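Alkane monooxygenase (PDB 3B9O) belongs to the luciferase-like monooxygenase family of TIM-barrel proteins and binds flavin mononucleotide (FMN). Local coordinates at residues F10-C14 / V15-A19; Q68-D71 / T72-E76; S298-K301 / Y302-L305; T385-D388 / F389-V393. One frame throughout, in Å; residues are numbered along the deposited sequence.

Contact 1: residues F10-C14 / V15-A19; sequences FEMNC and VGHIA
At the C-terminal end of strand 6-12 of the TIM barrel the chain folds back, so that His17 packs against Phe10 and Met12, the side chain of Phe10 lying about 5 Å from the bound FMN. The imidazole is sandwiched. Met12 CB sits over one face as a CH-pi contact, 3.6 Å from the centroid of the His17 ring and 8° off its normal, while CG1 of the adjacent Ile18 lies over the centre of the opposite face. With CG of His17 opposite its own backbone N (chi1 -180°), the ring reaches across toward the strand. There His17 CE1 lies over a face of Phe10, 3.4 Å from Phe10 CE2, the ring planes at 49°, neither stacked nor edge-to-face. Met12 SD adds an oblique sulfur-aromatic approach, 3.7 Å from His17 CD2. Glu11, salt-bridged to Arg30, also bonds locally. Its OE1 accepts from Met12 N at 2.9 Å through the anti lone pair. A water in the plane of the imidazole, at its edge, joins the two side chains, 2.8 Å from His17 ND1 and donating to Glu11 OE1 over 2.8 Å.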
loop_
_atom_site.group_PDB
_atom_site.type_symbol
_atom_site.label_atom_id
_atom_site.label_comp_id
_atom_site.label_asym_id
_atom_site.label_seq_id
_atom_site.Cartn_x
_atom_site.Cartn_y
_atom_site.Cartn_z
ATOM N N PHE A 10 8.120 -1.725 -0.157
ATOM C CA PHE A 10 7.294 -0.991 -1.117
ATOM C C PHE A 10 7.658 -1.381 -2.556
ATOM O O PHE A 10 8.819 -1.243 -3.011
ATOM C CB PHE A 10 7.443 0.514 -0.929
ATOM C CG PHE A 10 6.381 1.331 -1.581
ATOM C CD1 PHE A 10 5.044 0.951 -1.524
ATOM C CD2 PHE A 10 6.716 2.528 -2.226
ATOM C CE1 PHE A 10 4.055 1.729 -2.120
ATOM C CE2 PHE A 10 5.711 3.329 -2.803
ATOM C CZ PHE A 10 4.403 2.945 -2.739
ATOM N N GLU A 11 6.653 -1.843 -3.285
ATOM C CA GLU A 11 6.917 -2.434 -4.604
ATOM C C GLU A 11 5.778 -2.123 -5.572
ATOM O O GLU A 11 4.736 -1.620 -5.178
ATOM C CB GLU A 11 7.120 -3.962 -4.394
ATOM C CG GLU A 11 7.648 -4.803 -5.517
ATOM C CD GLU A 11 8.874 -4.230 -6.278
ATOM O OE1 GLU A 11 8.686 -3.334 -7.099
ATOM O OE2 GLU A 11 9.992 -4.717 -6.109
ATOM N N MET A 12 5.996 -2.413 -6.850
ATOM C CA MET A 12 4.962 -2.299 -7.869
ATOM C C MET A 12 5.349 -3.225 -9.017
ATOM O O MET A 12 6.535 -3.317 -9.378
ATOM C CB MET A 12 4.813 -0.838 -8.385
ATOM C CG MET A 12 3.567 -0.616 -9.292
ATOM S SD MET A 12 3.264 1.149 -9.552
ATOM C CE MET A 12 2.221 1.071 -10.996
ATOM N N ASN A 13 4.326 -3.845 -9.623
ATOM C CA ASN A 13 4.511 -4.798 -10.713
ATOM C C ASN A 13 4.754 -4.016 -12.044
ATOM O O ASN A 13 3.922 -4.043 -12.958
ATOM C CB ASN A 13 3.267 -5.691 -10.825
ATOM C CG ASN A 13 3.511 -6.947 -11.610
ATOM O OD1 ASN A 13 2.624 -7.813 -11.693
ATOM N ND2 ASN A 13 4.736 -7.100 -12.155
ATOM N N CYS A 14 5.889 -3.335 -12.127
ATOM C CA CYS A 14 6.240 -2.531 -13.306
ATOM C C CYS A 14 7.728 -2.297 -13.289
ATOM O O CYS A 14 8.412 -2.800 -12.410
ATOM C CB CYS A 14 5.490 -1.188 -13.330
ATOM S SG CYS A 14 5.900 -0.016 -11.957
ATOM N N VAL A 15 8.214 -1.462 -14.202
ATOM C CA VAL A 15 9.644 -1.164 -14.271
ATOM C C VAL A 15 9.997 0.025 -13.376
ATOM O O VAL A 15 10.669 -0.169 -12.333
ATOM C CB VAL A 15 10.121 -0.946 -15.740
ATOM C CG1 VAL A 15 11.611 -0.530 -15.794
ATOM C CG2 VAL A 15 9.789 -2.175 -16.599
ATOM N N GLY A 16 9.560 1.229 -13.752
ATOM C CA GLY A 16 9.886 2.438 -12.982
ATOM C C GLY A 16 8.726 2.736 -12.065
ATOM O O GLY A 16 7.642 3.068 -12.527
ATOM N N HIS A 17 8.960 2.599 -10.757
ATOM C CA HIS A 17 7.946 2.839 -9.734
ATOM C C HIS A 17 8.073 4.271 -9.127
ATOM O O HIS A 17 7.291 5.162 -9.464
ATOM C CB HIS A 17 8.041 1.746 -8.661
ATOM C CG HIS A 17 7.039 1.882 -7.547
ATOM N ND1 HIS A 17 7.152 1.171 -6.366
ATOM C CD2 HIS A 17 5.897 2.607 -7.441
ATOM C CE1 HIS A 17 6.130 1.470 -5.576
ATOM N NE2 HIS A 17 5.364 2.348 -6.199
ATOM N N ILE A 18 9.071 4.480 -8.268
ATOM C CA ILE A 18 9.296 5.784 -7.614
ATOM C C ILE A 18 10.615 6.445 -8.079
ATOM O O ILE A 18 10.606 7.625 -8.427
ATOM C CB ILE A 18 9.305 5.687 -6.048
ATOM C CG1 ILE A 18 7.986 5.110 -5.503
ATOM C CG2 ILE A 18 9.625 7.063 -5.404
ATOM C CD1 ILE A 18 6.711 5.934 -5.854
ATOM N N ALA A 19 11.729 5.701 -8.066
ATOM C CA ALA A 19 13.056 6.246 -8.426
ATOM C C ALA A 19 13.308 6.277 -9.946
ATOM O O ALA A 19 14.055 5.482 -10.505
ATOM C CB ALA A 19 14.182 5.497 -7.680
HETATM O O HOH W 1 9.298 -0.682 -6.447
#

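Contact 2: residues Q68-D71 / T72-E76; sequences QSRD and TAVRE
Arg70 and Val74 mark the first full turn of a short helix: Val74 N donates to Arg70 O at 2.9 Å. One residue on, Arg75 N reaches Asp71 O at the same 2.9 Å. Ahead of this turn the backbone is extended at Ser69, and the amides at the helix start, which have no preceding turn to bond to, find other acceptors. Asp71 N gives its hydrogen to Ser69 OG, 3.0 Å away, and Thr72 N gives its own to a water at 3.0 Å that in turn donates to Ser69 O. Ser69 thus forms an ST turn whose side chain provides a capping bond at the N-terminal end of helix 71-75, on the path from barrel strand 53-57. Among the side chains, Arg70 and Val74 run side by side in the same direction. CG of Arg70 stands between its backbone N and carbonyl carbon (chi1 66°), which carries the extended chain past the valine, so that Arg70 CG meets Val74 CG2 at 4.0 Å and the same methyl comes to the guanidinium edge. Arg75 is bent at chi3 (28°) instead, folding back until Asp71 O lies over one face of the guanidinium, toward its rim, 3.9 Å from Arg75 NH2. Thr72 packs on Glu306 and Ala310 of helix 305-316.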
loop_
_atom_site.group_PDB
_atom_site.type_symbol
_atom_site.label_atom_id
_atom_site.label_comp_id
_atom_site.label_asym_id
_atom_site.label_seq_id
_atom_site.Cartn_x
_atom_site.Cartn_y
_atom_site.Cartn_z
ATOM N N GLN A 68 1.339 16.691 -22.054
ATOM C CA GLN A 68 0.073 16.286 -22.667
ATOM C C GLN A 68 0.085 14.915 -23.383
ATOM O O GLN A 68 -0.780 14.602 -24.205
ATOM C CB GLN A 68 -0.418 17.430 -23.591
ATOM C CG GLN A 68 -0.687 18.736 -22.810
ATOM C CD GLN A 68 -1.612 18.492 -21.621
ATOM O OE1 GLN A 68 -1.262 18.788 -20.465
ATOM N NE2 GLN A 68 -2.783 17.919 -21.888
ATOM N N SER A 69 1.062 14.094 -23.048
ATOM C CA SER A 69 1.269 12.844 -23.740
ATOM C C SER A 69 1.830 11.821 -22.761
ATOM O O SER A 69 2.568 12.168 -21.843
ATOM C CB SER A 69 2.272 13.073 -24.873
ATOM O OG SER A 69 2.617 11.870 -25.492
ATOM N N ARG A 70 1.495 10.555 -23.006
ATOM C CA ARG A 70 2.103 9.433 -22.305
ATOM C C ARG A 70 3.545 9.210 -22.726
ATOM O O ARG A 70 4.227 8.415 -22.112
ATOM C CB ARG A 70 1.311 8.160 -22.603
ATOM C CG ARG A 70 1.393 7.748 -24.083
ATOM C CD ARG A 70 0.626 6.463 -24.386
ATOM N NE ARG A 70 0.801 6.100 -25.804
ATOM C CZ ARG A 70 -0.019 6.512 -26.767
ATOM N NH1 ARG A 70 -1.097 7.229 -26.444
ATOM N NH2 ARG A 70 0.225 6.173 -28.033
ATOM N N ASP A 71 4.013 9.877 -23.780
ATOM C CA ASP A 71 5.324 9.517 -24.362
ATOM C C ASP A 71 6.515 9.547 -23.407
ATOM O O ASP A 71 7.391 8.694 -23.499
ATOM C CB ASP A 71 5.655 10.296 -25.665
ATOM C CG ASP A 71 4.703 9.939 -26.837
ATOM O OD1 ASP A 71 3.864 9.013 -26.741
ATOM O OD2 ASP A 71 4.781 10.620 -27.876
ATOM N N THR A 72 6.578 10.532 -22.518
ATOM C CA THR A 72 7.644 10.547 -21.502
ATOM C C THR A 72 7.548 9.339 -20.559
ATOM O O THR A 72 8.549 8.665 -20.298
ATOM C CB THR A 72 7.643 11.847 -20.673
ATOM O OG1 THR A 72 7.834 12.963 -21.556
ATOM C CG2 THR A 72 8.766 11.838 -19.663
ATOM N N ALA A 73 6.338 9.068 -20.055
ATOM C CA ALA A 73 6.114 7.893 -19.205
ATOM C C ALA A 73 6.548 6.617 -19.923
ATOM O O ALA A 73 7.220 5.764 -19.337
ATOM C CB ALA A 73 4.658 7.817 -18.799
ATOM N N VAL A 74 6.180 6.498 -21.208
ATOM C CA VAL A 74 6.540 5.332 -22.018
ATOM C C VAL A 74 8.080 5.227 -22.138
ATOM O O VAL A 74 8.668 4.173 -21.845
ATOM C CB VAL A 74 5.799 5.305 -23.412
ATOM C CG1 VAL A 74 6.376 4.228 -24.296
ATOM C CG2 VAL A 74 4.259 5.069 -23.236
ATOM N N ARG A 75 8.743 6.330 -22.523
ATOM C CA ARG A 75 10.215 6.321 -22.728
ATOM C C ARG A 75 11.008 6.019 -21.450
ATOM O O ARG A 75 12.049 5.354 -21.463
ATOM C CB ARG A 75 10.681 7.674 -23.303
ATOM C CG ARG A 75 12.157 7.735 -23.756
ATOM C CD ARG A 75 12.402 8.958 -24.713
ATOM N NE ARG A 75 11.461 10.052 -24.434
ATOM C CZ ARG A 75 10.559 10.567 -25.282
ATOM N NH1 ARG A 75 10.461 10.160 -26.554
ATOM N NH2 ARG A 75 9.753 11.532 -24.851
ATOM N N GLU A 76 10.525 6.571 -20.349
ATOM C CA GLU A 76 11.225 6.477 -19.062
ATOM C C GLU A 76 10.696 5.302 -18.212
ATOM O O GLU A 76 11.082 5.162 -17.048
ATOM C CB GLU A 76 11.001 7.782 -18.292
ATOM C CG GLU A 76 11.554 9.021 -18.976
ATOM C CD GLU A 76 12.990 9.339 -18.576
ATOM O OE1 GLU A 76 13.487 8.797 -17.560
ATOM O OE2 GLU A 76 13.615 10.156 -19.283
HETATM O O HOH W 2 5.062 13.155 -22.443
#

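Contact 3: residues S298-K301 / Y302-L305; sequences SFQK and YWSL
Where helix 289-302 of this TIM-barrel protein runs out and the chain links to helix 305-316, Tyr302 and Trp303 show how a helix terminus distributes its last donors and acceptors. Tyr302 N makes a weak bond to Phe299 O, 3.1 Å long and bent to 132°. Trp303 N bonds to Gln300 O at 3.2 Å, but arrives above the carbonyl group, 67° out of its plane, rather than on a lone pair. Both bonds run from a residue to the one three places before it. Tyr302 CD1 approaches Ser298 O to 3.1 Å, the oxygen near the plane of the ring at its edge. The polar ends of the side chains find partners in other parts of the fold. Gln300 NE2 bonds to Ser342 O and Trp303 NE1 to Met341 O, tying the junction to the end of helix 334-341, while the indole stacks on His308. Gln300 OE1 takes a weak hydrogen bond from Leu344 N. Ser304, at the N-cap position of the next helix, has its OG hydrogen-bonded to Glu76 OE1. The glutamine reaches its place by bending at chi2, and on the way its NE2 passes 3.9 Å from Trp303 CB, the amide and indole planes 51° apart. Lys301 behaves differently. Its chain is stretched out beside Tyr302 in the same direction, with CG above one face of the phenol near the rim. Farther out, Lys301 CD lies 3.9 Å from Tyr302 CE1, and Lys301 CE ends up 3.9 Å from Tyr302 OH.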
loop_
_atom_site.group_PDB
_atom_site.type_symbol
_atom_site.label_atom_id
_atom_site.label_comp_id
_atom_site.label_asym_id
_atom_site.label_seq_id
_atom_site.Cartn_x
_atom_site.Cartn_y
_atom_site.Cartn_z
ATOM N N SER A 298 26.116 7.476 -6.675
ATOM C CA SER A 298 25.831 6.566 -7.795
ATOM C C SER A 298 24.393 6.643 -8.291
ATOM O O SER A 298 24.153 6.707 -9.512
ATOM C CB SER A 298 26.171 5.126 -7.409
ATOM O OG SER A 298 26.092 4.278 -8.546
ATOM N N PHE A 299 23.437 6.666 -7.357
ATOM C CA PHE A 299 22.011 6.730 -7.706
ATOM C C PHE A 299 21.654 8.079 -8.277
ATOM O O PHE A 299 20.812 8.183 -9.155
ATOM C CB PHE A 299 21.096 6.450 -6.504
ATOM C CG PHE A 299 21.304 5.097 -5.854
ATOM C CD1 PHE A 299 20.957 4.910 -4.527
ATOM C CD2 PHE A 299 21.847 4.025 -6.558
ATOM C CE1 PHE A 299 21.130 3.674 -3.913
ATOM C CE2 PHE A 299 22.030 2.786 -5.949
ATOM C CZ PHE A 299 21.663 2.606 -4.622
ATOM N N GLN A 300 22.304 9.122 -7.768
ATOM C CA GLN A 300 22.035 10.475 -8.216
ATOM C C GLN A 300 22.331 10.632 -9.694
ATOM O O GLN A 300 21.542 11.266 -10.397
ATOM C CB GLN A 300 22.794 11.500 -7.363
ATOM C CG GLN A 300 22.578 12.957 -7.759
ATOM C CD GLN A 300 21.109 13.376 -7.767
ATOM O OE1 GLN A 300 20.431 13.322 -6.740
ATOM N NE2 GLN A 300 20.616 13.812 -8.935
ATOM N N LYS A 301 23.435 10.035 -10.161
ATOM C CA LYS A 301 23.823 9.996 -11.592
ATOM C C LYS A 301 22.693 9.494 -12.527
ATOM O O LYS A 301 22.511 10.001 -13.646
ATOM C CB LYS A 301 25.071 9.115 -11.728
ATOM C CG LYS A 301 25.453 8.697 -13.131
ATOM C CD LYS A 301 26.648 7.720 -13.115
ATOM C CE LYS A 301 27.013 7.234 -14.526
ATOM N NZ LYS A 301 28.341 6.515 -14.488
ATOM N N TYR A 302 21.924 8.510 -12.053
ATOM C CA TYR A 302 20.810 7.899 -12.819
ATOM C C TYR A 302 19.431 8.514 -12.616
ATOM O O TYR A 302 18.503 8.145 -13.332
ATOM C CB TYR A 302 20.719 6.384 -12.526
ATOM C CG TYR A 302 21.938 5.649 -12.980
ATOM C CD1 TYR A 302 23.006 5.447 -12.113
ATOM C CD2 TYR A 302 22.057 5.193 -14.300
ATOM C CE1 TYR A 302 24.150 4.786 -12.533
ATOM C CE2 TYR A 302 23.231 4.543 -14.742
ATOM C CZ TYR A 302 24.247 4.334 -13.847
ATOM O OH TYR A 302 25.379 3.675 -14.228
ATOM N N TRP A 303 19.292 9.455 -11.671
ATOM C CA TRP A 303 17.995 10.073 -11.367
ATOM C C TRP A 303 17.553 10.855 -12.579
ATOM O O TRP A 303 18.294 11.742 -13.040
ATOM C CB TRP A 303 18.135 11.013 -10.185
ATOM C CG TRP A 303 16.869 11.499 -9.496
ATOM C CD1 TRP A 303 16.304 12.759 -9.579
ATOM C CD2 TRP A 303 16.089 10.775 -8.538
ATOM N NE1 TRP A 303 15.202 12.832 -8.762
ATOM C CE2 TRP A 303 15.056 11.636 -8.101
ATOM C CE3 TRP A 303 16.145 9.467 -8.023
ATOM C CZ2 TRP A 303 14.097 11.234 -7.159
ATOM C CZ3 TRP A 303 15.184 9.067 -7.084
ATOM C CH2 TRP A 303 14.179 9.953 -6.664
ATOM N N SER A 304 16.373 10.502 -13.109
ATOM C CA SER A 304 15.888 11.092 -14.352
ATOM C C SER A 304 14.837 12.134 -14.075
ATOM O O SER A 304 13.691 11.811 -13.778
ATOM C CB SER A 304 15.310 10.051 -15.311
ATOM O OG SER A 304 14.882 10.697 -16.509
ATOM N N LEU A 305 15.235 13.397 -14.198
ATOM C CA LEU A 305 14.313 14.516 -14.015
ATOM C C LEU A 305 13.037 14.367 -14.857
ATOM O O LEU A 305 11.941 14.639 -14.378
ATOM C CB LEU A 305 15.024 15.844 -14.322
ATOM C CG LEU A 305 14.385 17.148 -13.825
ATOM C CD1 LEU A 305 13.687 17.881 -14.924
ATOM C CD2 LEU A 305 13.453 16.959 -12.602
#

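Contact 4: residues T385-D388 / F389-V393; sequences TFVD and FIELV
Val387 and Glu391, one helical turn apart, run side by side in the same direction, so that a valine methyl lies against the carboxylate end of the glutamate. CG of Glu391 lies opposite its carbonyl carbon (chi1 -61°) and the rest of the chain is extended, which brings the carboxylate level with the valine: Val387 CG1 is 3.6 Å from Glu391 CD and 3.5 Å from Glu391 OE1. The backbone bond from Glu391 N to Val387 O, 2.8 Å, links the same two residues. Ile390 leans back over the preceding turn instead, its CG1 3.3 Å from Phe386 O. Phe389 swings forward, and Val393 CB settles over one face of its ring, toward the rim; here the helix widens into a pi-type turn, where the bond from Val393 N to Phe389 O is weak. Asp388 OD1 stands 4.8 Å from Glu391 OE2, a proximity of like charges probably eased by the salt bridge of Asp388 OD2 to Lys295 NZ. Helix 384-399 lies against the outside of the barrel: Phe386 and Ile390 pack on Leu45 of helix 36-48, Phe389 and Val393 meet Met363 and Val359 of helix 356-370, and Leu392 and Val393 reach Val285 of strand 276-285.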
loop_
_atom_site.group_PDB
_atom_site.type_symbol
_atom_site.label_atom_id
_atom_site.label_comp_id
_atom_site.label_asym_id
_atom_site.label_seq_id
_atom_site.Cartn_x
_atom_site.Cartn_y
_atom_site.Cartn_z
ATOM N N THR A 385 18.495 -2.017 -2.357
ATOM C CA THR A 385 17.990 -1.350 -1.123
ATOM C C THR A 385 17.500 -2.328 -0.067
ATOM O O THR A 385 17.857 -2.190 1.085
ATOM C CB THR A 385 17.135 -0.024 -1.269
ATOM O OG1 THR A 385 15.952 0.067 -0.404
ATOM C CG2 THR A 385 16.969 0.434 -2.576
ATOM N N PHE A 386 16.711 -3.322 -0.467
ATOM C CA PHE A 386 16.197 -4.299 0.497
ATOM C C PHE A 386 17.336 -5.148 1.097
ATOM O O PHE A 386 17.369 -5.410 2.308
ATOM C CB PHE A 386 15.139 -5.201 -0.158
ATOM C CG PHE A 386 13.839 -4.496 -0.521
ATOM C CD1 PHE A 386 13.060 -4.993 -1.561
ATOM C CD2 PHE A 386 13.357 -3.397 0.208
ATOM C CE1 PHE A 386 11.821 -4.416 -1.881
ATOM C CE2 PHE A 386 12.137 -2.764 -0.146
ATOM C CZ PHE A 386 11.358 -3.282 -1.175
ATOM N N VAL A 387 18.257 -5.606 0.250
ATOM C CA VAL A 387 19.400 -6.408 0.714
ATOM C C VAL A 387 20.266 -5.650 1.752
ATOM O O VAL A 387 20.577 -6.173 2.820
ATOM C CB VAL A 387 20.296 -6.872 -0.501
ATOM C CG1 VAL A 387 21.652 -7.466 0.009
ATOM C CG2 VAL A 387 19.529 -7.897 -1.377
ATOM N N ASP A 388 20.646 -4.417 1.430
ATOM C CA ASP A 388 21.409 -3.594 2.385
ATOM C C ASP A 388 20.631 -3.348 3.678
ATOM O O ASP A 388 21.205 -3.378 4.765
ATOM C CB ASP A 388 21.719 -2.236 1.779
ATOM C CG ASP A 388 22.753 -2.300 0.680
ATOM O OD1 ASP A 388 23.339 -3.390 0.476
ATOM O OD2 ASP A 388 22.918 -1.268 -0.028
ATOM N N PHE A 389 19.323 -3.094 3.554
ATOM C CA PHE A 389 18.490 -2.883 4.735
ATOM C C PHE A 389 18.507 -4.139 5.635
ATOM O O PHE A 389 18.698 -4.048 6.849
ATOM C CB PHE A 389 17.034 -2.545 4.358
ATOM C CG PHE A 389 16.181 -2.159 5.551
ATOM C CD1 PHE A 389 15.418 -3.132 6.218
ATOM C CD2 PHE A 389 16.181 -0.835 6.043
ATOM C CE1 PHE A 389 14.623 -2.787 7.343
ATOM C CE2 PHE A 389 15.388 -0.472 7.165
ATOM C CZ PHE A 389 14.624 -1.456 7.820
ATOM N N ILE A 390 18.282 -5.293 5.025
ATOM C CA ILE A 390 18.305 -6.560 5.726
ATOM C C ILE A 390 19.680 -6.901 6.320
ATOM O O ILE A 390 19.756 -7.345 7.466
ATOM C CB ILE A 390 17.741 -7.712 4.846
ATOM C CG1 ILE A 390 16.241 -7.455 4.610
ATOM C CG2 ILE A 390 17.952 -9.091 5.546
ATOM C CD1 ILE A 390 15.541 -8.300 3.521
ATOM N N GLU A 391 20.752 -6.719 5.556
ATOM C CA GLU A 391 22.073 -7.082 6.086
ATOM C C GLU A 391 22.575 -6.141 7.183
ATOM O O GLU A 391 23.232 -6.596 8.085
ATOM C CB GLU A 391 23.113 -7.187 4.972
ATOM C CG GLU A 391 22.772 -8.257 3.925
ATOM C CD GLU A 391 23.799 -8.355 2.801
ATOM O OE1 GLU A 391 23.742 -9.364 2.075
ATOM O OE2 GLU A 391 24.649 -7.447 2.631
ATOM N N LEU A 392 22.301 -4.842 7.050
ATOM C CA LEU A 392 22.885 -3.796 7.934
ATOM C C LEU A 392 21.907 -3.147 8.943
ATOM O O LEU A 392 22.220 -3.016 10.124
ATOM C CB LEU A 392 23.573 -2.711 7.088
ATOM C CG LEU A 392 24.701 -3.150 6.141
ATOM C CD1 LEU A 392 25.232 -1.977 5.314
ATOM C CD2 LEU A 392 25.821 -3.817 6.937
ATOM N N VAL A 393 20.712 -2.779 8.510
ATOM C CA VAL A 393 19.814 -2.077 9.430
ATOM C C VAL A 393 19.049 -3.038 10.345
ATOM O O VAL A 393 18.816 -2.732 11.528
ATOM C CB VAL A 393 18.832 -1.144 8.713
ATOM C CG1 VAL A 393 17.946 -0.359 9.772
ATOM C CG2 VAL A 393 19.609 -0.182 7.813
#

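How the contacts relate
From the N terminus the four contacts follow in series, each a local contact within a continuous run of chain; none nests in or crosses another, and the long-range ties arise between them. Contact 1 turns the chain out of strand 6-12, and contact 2 starts a short helix beyond strand 53-57. Contact 3 joins helices 289-302 and 305-316, and is tied to contact 2 through Glu76 and Ser304. Ala19 of contact 1 packs on the indole of Trp303. Contact 4, on helix 384-399, rests Phe386 CZ 3.7 Å from Phe10 N, bringing the late helix back to the first strand. Contacts 2 and 4 remain apart, their centres about 33 Å from one another.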